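Local coordinates for periplasmic binding protein component of an ABC type zinc uptake transporter (Synechocystis sp., PDB 1PQ4), which binds zinc in the periplasm as the solute-binding component of an ABC-type uptake transporter, probably delivering the metal to its membrane partner, at residues 2-16 / 49-63. Sequence-based numbering, arbitrary orientation.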
loop_
_atom_site.group_PDB
_atom_site.type_symbol
_atom_site.label_atom_id
_atom_site.label_comp_id
_atom_site.label_asym_id
_atom_site.label_seq_id
_atom_site.Cartn_x
_atom_site.Cartn_y
_atom_site.Cartn_z
ATOM N N ALA A 2 -25.631 6.720 6.497
ATOM C CA ALA A 2 -24.277 6.678 5.936
ATOM C C ALA A 2 -24.204 6.154 4.490
ATOM O O ALA A 2 -25.000 5.320 4.076
ATOM C CB ALA A 2 -23.362 5.835 6.817
ATOM N N MET A 3 -23.207 6.623 3.742
ATOM C CA MET A 3 -23.013 6.164 2.386
ATOM C C MET A 3 -22.213 4.839 2.424
ATOM O O MET A 3 -21.196 4.749 3.097
ATOM C CB MET A 3 -22.203 7.212 1.652
ATOM C CG MET A 3 -21.951 7.078 0.193
ATOM S SD MET A 3 -21.874 8.827 -0.461
ATOM C CE MET A 3 -23.528 9.284 -0.127
ATOM N N ASP A 4 -22.682 3.827 1.706
ATOM C CA ASP A 4 -21.963 2.550 1.600
ATOM C C ASP A 4 -20.914 2.692 0.522
ATOM O O ASP A 4 -21.237 2.965 -0.634
ATOM C CB ASP A 4 -22.904 1.428 1.202
ATOM C CG ASP A 4 -23.720 0.943 2.372
ATOM O OD1 ASP A 4 -23.092 0.546 3.363
ATOM O OD2 ASP A 4 -24.957 0.977 2.314
ATOM N N ILE A 5 -19.666 2.452 0.907
ATOM C CA ILE A 5 -18.526 2.593 0.008
ATOM C C ILE A 5 -17.671 1.368 0.149
ATOM O O ILE A 5 -17.443 0.879 1.258
ATOM C CB ILE A 5 -17.667 3.847 0.412
ATOM C CG1 ILE A 5 -18.549 5.097 0.311
ATOM C CG2 ILE A 5 -16.406 4.008 -0.497
ATOM C CD1 ILE A 5 -17.922 6.390 0.826
ATOM N N THR A 6 -17.202 0.868 -0.977
ATOM C CA THR A 6 -16.338 -0.281 -0.975
ATOM C C THR A 6 -14.989 0.173 -1.456
ATOM O O THR A 6 -14.844 1.021 -2.394
ATOM C CB THR A 6 -16.908 -1.402 -1.901
ATOM O OG1 THR A 6 -18.147 -1.881 -1.358
ATOM C CG2 THR A 6 -15.952 -2.573 -1.953
ATOM N N VAL A 7 -13.955 -0.356 -0.814
ATOM C CA VAL A 7 -12.616 -0.025 -1.264
ATOM C C VAL A 7 -11.888 -1.336 -1.575
ATOM O O VAL A 7 -12.329 -2.407 -1.156
ATOM C CB VAL A 7 -11.817 0.755 -0.199
ATOM C CG1 VAL A 7 -12.590 2.044 0.179
ATOM C CG2 VAL A 7 -11.597 -0.145 1.031
ATOM N N SER A 8 -10.783 -1.240 -2.293
ATOM C CA SER A 8 -10.034 -2.436 -2.661
ATOM C C SER A 8 -9.242 -3.085 -1.535
ATOM O O SER A 8 -9.355 -4.278 -1.320
ATOM C CB SER A 8 -9.071 -2.120 -3.805
ATOM O OG SER A 8 -9.784 -1.880 -5.012
ATOM N N ILE A 9 -8.497 -2.289 -0.765
ATOM C CA ILE A 9 -7.624 -2.909 0.252
ATOM C C ILE A 9 -7.769 -2.261 1.601
ATOM O O ILE A 9 -8.214 -1.114 1.702
ATOM C CB ILE A 9 -6.149 -2.883 -0.229
ATOM C CG1 ILE A 9 -5.766 -1.454 -0.660
ATOM C CG2 ILE A 9 -5.972 -3.813 -1.412
ATOM C CD1 ILE A 9 -4.263 -1.196 -0.754
ATOM N N PRO A 10 -7.400 -2.995 2.680
ATOM C CA PRO A 10 -7.526 -2.476 4.044
ATOM C C PRO A 10 -7.006 -1.064 4.317
ATOM O O PRO A 10 -7.702 -0.289 4.969
ATOM C CB PRO A 10 -6.810 -3.572 4.937
ATOM C CG PRO A 10 -7.031 -4.870 4.054
ATOM C CD PRO A 10 -6.807 -4.345 2.644
ATOM N N PRO A 11 -5.801 -0.714 3.827
ATOM C CA PRO A 11 -5.314 0.653 4.105
ATOM C C PRO A 11 -6.314 1.733 3.641
ATOM O O PRO A 11 -6.409 2.805 4.228
ATOM C CB PRO A 11 -4.026 0.732 3.297
ATOM C CG PRO A 11 -3.582 -0.673 3.188
ATOM C CD PRO A 11 -4.801 -1.487 3.068
ATOM N N GLN A 12 -7.042 1.448 2.564
ATOM C CA GLN A 12 -7.998 2.438 2.069
ATOM C C GLN A 12 -9.133 2.633 3.037
ATOM O O GLN A 12 -9.784 3.668 3.032
ATOM C CB GLN A 12 -8.551 2.010 0.714
ATOM C CG GLN A 12 -7.555 2.162 -0.382
ATOM C CD GLN A 12 -8.158 1.682 -1.686
ATOM O OE1 GLN A 12 -8.504 0.497 -1.798
ATOM N NE2 GLN A 12 -8.305 2.598 -2.667
ATOM N N GLN A 13 -9.378 1.657 3.905
ATOM C CA GLN A 13 -10.472 1.842 4.835
ATOM C C GLN A 13 -10.024 2.901 5.840
ATOM O O GLN A 13 -10.836 3.649 6.372
ATOM C CB GLN A 13 -10.755 0.506 5.554
ATOM C CG GLN A 13 -11.820 0.586 6.606
ATOM C CD GLN A 13 -11.267 0.798 7.991
ATOM O OE1 GLN A 13 -11.976 1.252 8.891
ATOM N NE2 GLN A 13 -10.018 0.474 8.180
ATOM N N TYR A 14 -8.726 2.898 6.145
ATOM C CA TYR A 14 -8.173 3.881 7.072
ATOM C C TYR A 14 -8.381 5.313 6.463
ATOM O O TYR A 14 -8.805 6.245 7.145
ATOM C CB TYR A 14 -6.681 3.612 7.253
ATOM C CG TYR A 14 -5.979 4.551 8.217
ATOM C CD1 TYR A 14 -5.959 4.283 9.596
ATOM C CD2 TYR A 14 -5.358 5.712 7.759
ATOM C CE1 TYR A 14 -5.341 5.143 10.482
ATOM C CE2 TYR A 14 -4.737 6.617 8.652
ATOM C CZ TYR A 14 -4.742 6.300 10.013
ATOM O OH TYR A 14 -4.175 7.135 10.920
ATOM N N PHE A 15 -8.045 5.456 5.192
ATOM C CA PHE A 15 -8.169 6.744 4.504
ATOM C C PHE A 15 -9.636 7.157 4.511
ATOM O O PHE A 15 -9.969 8.303 4.800
ATOM C CB PHE A 15 -7.732 6.618 3.058
ATOM C CG PHE A 15 -6.326 6.127 2.860
ATOM C CD1 PHE A 15 -5.948 5.632 1.590
ATOM C CD2 PHE A 15 -5.384 6.160 3.880
ATOM C CE1 PHE A 15 -4.659 5.174 1.346
ATOM C CE2 PHE A 15 -4.058 5.703 3.653
ATOM C CZ PHE A 15 -3.700 5.208 2.395
ATOM N N LEU A 16 -10.523 6.226 4.166
ATOM C CA LEU A 16 -11.938 6.568 4.146
ATOM C C LEU A 16 -12.486 6.936 5.500
ATOM O O LEU A 16 -13.351 7.837 5.607
ATOM C CB LEU A 16 -12.791 5.436 3.554
ATOM C CG LEU A 16 -12.964 5.540 2.024
ATOM C CD1 LEU A 16 -13.862 6.731 1.672
ATOM C CD2 LEU A 16 -11.584 5.756 1.361
ATOM N N LEU A 49 -21.963 -6.042 -3.484
ATOM C CA LEU A 49 -21.641 -4.786 -4.164
ATOM C C LEU A 49 -22.836 -4.014 -4.663
ATOM O O LEU A 49 -22.731 -2.815 -4.965
ATOM C CB LEU A 49 -20.716 -5.036 -5.353
ATOM C CG LEU A 49 -19.218 -4.883 -5.166
ATOM C CD1 LEU A 49 -18.568 -4.889 -6.574
ATOM C CD2 LEU A 49 -18.913 -3.553 -4.421
ATOM N N SER A 50 -23.983 -4.684 -4.768
ATOM C CA SER A 50 -25.159 -4.000 -5.286
ATOM C C SER A 50 -25.589 -2.864 -4.362
ATOM O O SER A 50 -26.221 -1.928 -4.805
ATOM C CB SER A 50 -26.309 -4.996 -5.523
ATOM O OG SER A 50 -26.760 -5.554 -4.308
ATOM N N GLU A 51 -25.224 -2.951 -3.084
ATOM C CA GLU A 51 -25.538 -1.946 -2.057
ATOM C C GLU A 51 -24.653 -0.686 -2.140
ATOM O O GLU A 51 -24.998 0.378 -1.604
ATOM C CB GLU A 51 -25.262 -2.545 -0.666
ATOM C CG GLU A 51 -26.107 -3.735 -0.244
ATOM C CD GLU A 51 -27.432 -3.295 0.364
ATOM O OE1 GLU A 51 -27.410 -2.434 1.277
ATOM O OE2 GLU A 51 -28.487 -3.809 -0.066
ATOM N N ALA A 52 -23.479 -0.834 -2.747
ATOM C CA ALA A 52 -22.493 0.254 -2.808
ATOM C C ALA A 52 -22.852 1.489 -3.608
ATOM O O ALA A 52 -23.301 1.408 -4.744
ATOM C CB ALA A 52 -21.188 -0.276 -3.330
ATOM N N GLU A 53 -22.619 2.636 -2.998
ATOM C CA GLU A 53 -22.826 3.909 -3.675
ATOM C C GLU A 53 -21.578 4.314 -4.446
ATOM O O GLU A 53 -21.640 4.997 -5.489
ATOM C CB GLU A 53 -23.233 4.934 -2.631
ATOM C CG GLU A 53 -24.663 4.615 -2.186
ATOM C CD GLU A 53 -25.060 5.301 -0.934
ATOM O OE1 GLU A 53 -25.077 4.628 0.125
ATOM O OE2 GLU A 53 -25.351 6.519 -1.016
ATOM N N ALA A 54 -20.424 3.896 -3.939
ATOM C CA ALA A 54 -19.180 4.192 -4.629
ATOM C C ALA A 54 -18.135 3.121 -4.350
ATOM O O ALA A 54 -18.233 2.332 -3.402
ATOM C CB ALA A 54 -18.657 5.553 -4.221
ATOM N N TYR A 55 -17.132 3.107 -5.183
ATOM C CA TYR A 55 -16.051 2.148 -5.042
ATOM C C TYR A 55 -14.785 2.970 -5.198
ATOM O O TYR A 55 -14.634 3.739 -6.170
ATOM C CB TYR A 55 -16.142 1.074 -6.135
ATOM C CG TYR A 55 -15.103 0.009 -5.962
ATOM C CD1 TYR A 55 -15.453 -1.290 -5.521
ATOM C CD2 TYR A 55 -13.757 0.297 -6.173
ATOM C CE1 TYR A 55 -14.487 -2.259 -5.310
ATOM C CE2 TYR A 55 -12.780 -0.666 -5.954
ATOM C CZ TYR A 55 -13.159 -1.950 -5.526
ATOM O OH TYR A 55 -12.197 -2.912 -5.386
ATOM N N VAL A 56 -13.874 2.848 -4.237
ATOM C CA VAL A 56 -12.637 3.622 -4.339
ATOM C C VAL A 56 -11.466 2.788 -4.851
ATOM O O VAL A 56 -11.006 1.858 -4.190
ATOM C CB VAL A 56 -12.283 4.273 -2.983
ATOM C CG1 VAL A 56 -10.892 5.020 -3.089
ATOM C CG2 VAL A 56 -13.371 5.287 -2.640
ATOM N N LEU A 57 -11.016 3.119 -6.061
ATOM C CA LEU A 57 -9.924 2.434 -6.712
ATOM C C LEU A 57 -8.560 2.946 -6.289
ATOM O O LEU A 57 -8.361 4.163 -6.082
ATOM C CB LEU A 57 -9.991 2.671 -8.222
ATOM C CG LEU A 57 -11.294 2.285 -8.935
ATOM C CD1 LEU A 57 -11.394 3.042 -10.286
ATOM C CD2 LEU A 57 -11.325 0.788 -9.113
ATOM N N ILE A 58 -7.610 2.030 -6.189
ATOM C CA ILE A 58 -6.240 2.469 -5.965
ATOM C C ILE A 58 -5.856 3.094 -7.337
ATOM O O ILE A 58 -5.164 4.111 -7.424
ATOM C CB ILE A 58 -5.329 1.250 -5.688
ATOM C CG1 ILE A 58 -5.542 0.752 -4.236
ATOM C CG2 ILE A 58 -3.882 1.593 -5.994
ATOM C CD1 ILE A 58 -6.807 0.008 -4.029
ATOM N N GLY A 59 -6.307 2.463 -8.422
ATOM C CA GLY A 59 -5.981 2.991 -9.743
ATOM C C GLY A 59 -4.684 2.415 -10.284
ATOM O O GLY A 59 -4.171 1.420 -9.774
ATOM N N LEU A 60 -4.146 3.063 -11.304
ATOM C CA LEU A 60 -2.907 2.644 -11.952
ATOM C C LEU A 60 -2.927 1.201 -12.376
ATOM O O LEU A 60 -1.901 0.532 -12.380
ATOM C CB LEU A 60 -1.683 2.927 -11.036
ATOM C CG LEU A 60 -1.473 4.424 -10.764
ATOM C CD1 LEU A 60 -0.366 4.650 -9.727
ATOM C CD2 LEU A 60 -1.090 5.137 -12.107
ATOM N N GLY A 61 -4.095 0.705 -12.742
ATOM C CA GLY A 61 -4.171 -0.686 -13.151
ATOM C C GLY A 61 -4.283 -1.697 -12.032
ATOM O O GLY A 61 -4.452 -2.890 -12.277
ATOM N N PHE A 62 -4.194 -1.250 -10.792
ATOM C CA PHE A 62 -4.285 -2.216 -9.671
ATOM C C PHE A 62 -5.507 -3.149 -9.751
ATOM O O PHE A 62 -5.412 -4.339 -9.472
ATOM C CB PHE A 62 -4.345 -1.452 -8.355
ATOM C CG PHE A 62 -4.238 -2.331 -7.153
ATOM C CD1 PHE A 62 -3.036 -2.961 -6.858
ATOM C CD2 PHE A 62 -5.287 -2.452 -6.275
ATOM C CE1 PHE A 62 -2.870 -3.693 -5.668
ATOM C CE2 PHE A 62 -5.140 -3.190 -5.077
ATOM C CZ PHE A 62 -3.925 -3.797 -4.776
ATOM N N GLU A 63 -6.653 -2.587 -10.107
ATOM C CA GLU A 63 -7.921 -3.311 -10.184
ATOM C C GLU A 63 -8.287 -3.844 -11.583
ATOM O O GLU A 63 -9.367 -4.419 -11.761
ATOM C CB GLU A 63 -9.058 -2.397 -9.732
ATOM C CG GLU A 63 -9.096 -2.052 -8.215
ATOM C CD GLU A 63 -8.340 -0.794 -7.846
ATOM O OE1 GLU A 63 -7.805 -0.117 -8.750
ATOM O OE2 GLU A 63 -8.294 -0.460 -6.632
HETATM O O HOH W 1 -26.720 1.369 0.161
#
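Ser8 stands between Tyr55 and Glu63 and relays a short chain of hydrogen bonds: Tyr55 OH donates to Ser8 OG (2.7 Å), which donates to Glu63 OE2 (2.6 Å). A serine suits this place because its small hydroxyl can accept and donate at once. The carboxylate oxygen takes the hydroxyl on its anti lone pair, leaving the syn pair for the backbone N of Ile58; OE1 of Glu63 accepts from Gly59 N, so three donors hold the buried carboxylate and fix its rotation. Tyr55 has CG anti to the backbone N (chi1 -176°), which leans the ring toward the C-terminal end of the strand, and its length carries OH to Ser8; Thr6 O sits over one ring face, offset toward the rim, and Thr6 CG2 packs 3.7 Å from Tyr55 CE1. Strands 3-7 and 54-57 are the central neighbours of a parallel four-stranded sheet of order 2-1-3-4, bonded by Thr6 N to Ala54 O and Val56 N to Thr6 O. On the other face Ile5, Val7 and Val56, whose beta-branching favours extended backbone, pack together: Val7 CG1 lies alongside Val56 CB, while Ile5 CG2 crosses Val56 CG2 at 3.9 Å, and Leu152 of helix 138-155 packs on Ile5. At the strands' start, Glu53 is long enough to reach back, OE1 accepting Asp4 N (3.0 Å) from above the carboxylate plane, its own N donating to Asp4 O. Beyond the strands' C-terminal ends, Ile9 CG2 touches the Phe62 ring edge, 3.8 Å from Phe62 CE2; that side chain comes within about 4 Å of the side chain of zinc ligand His37.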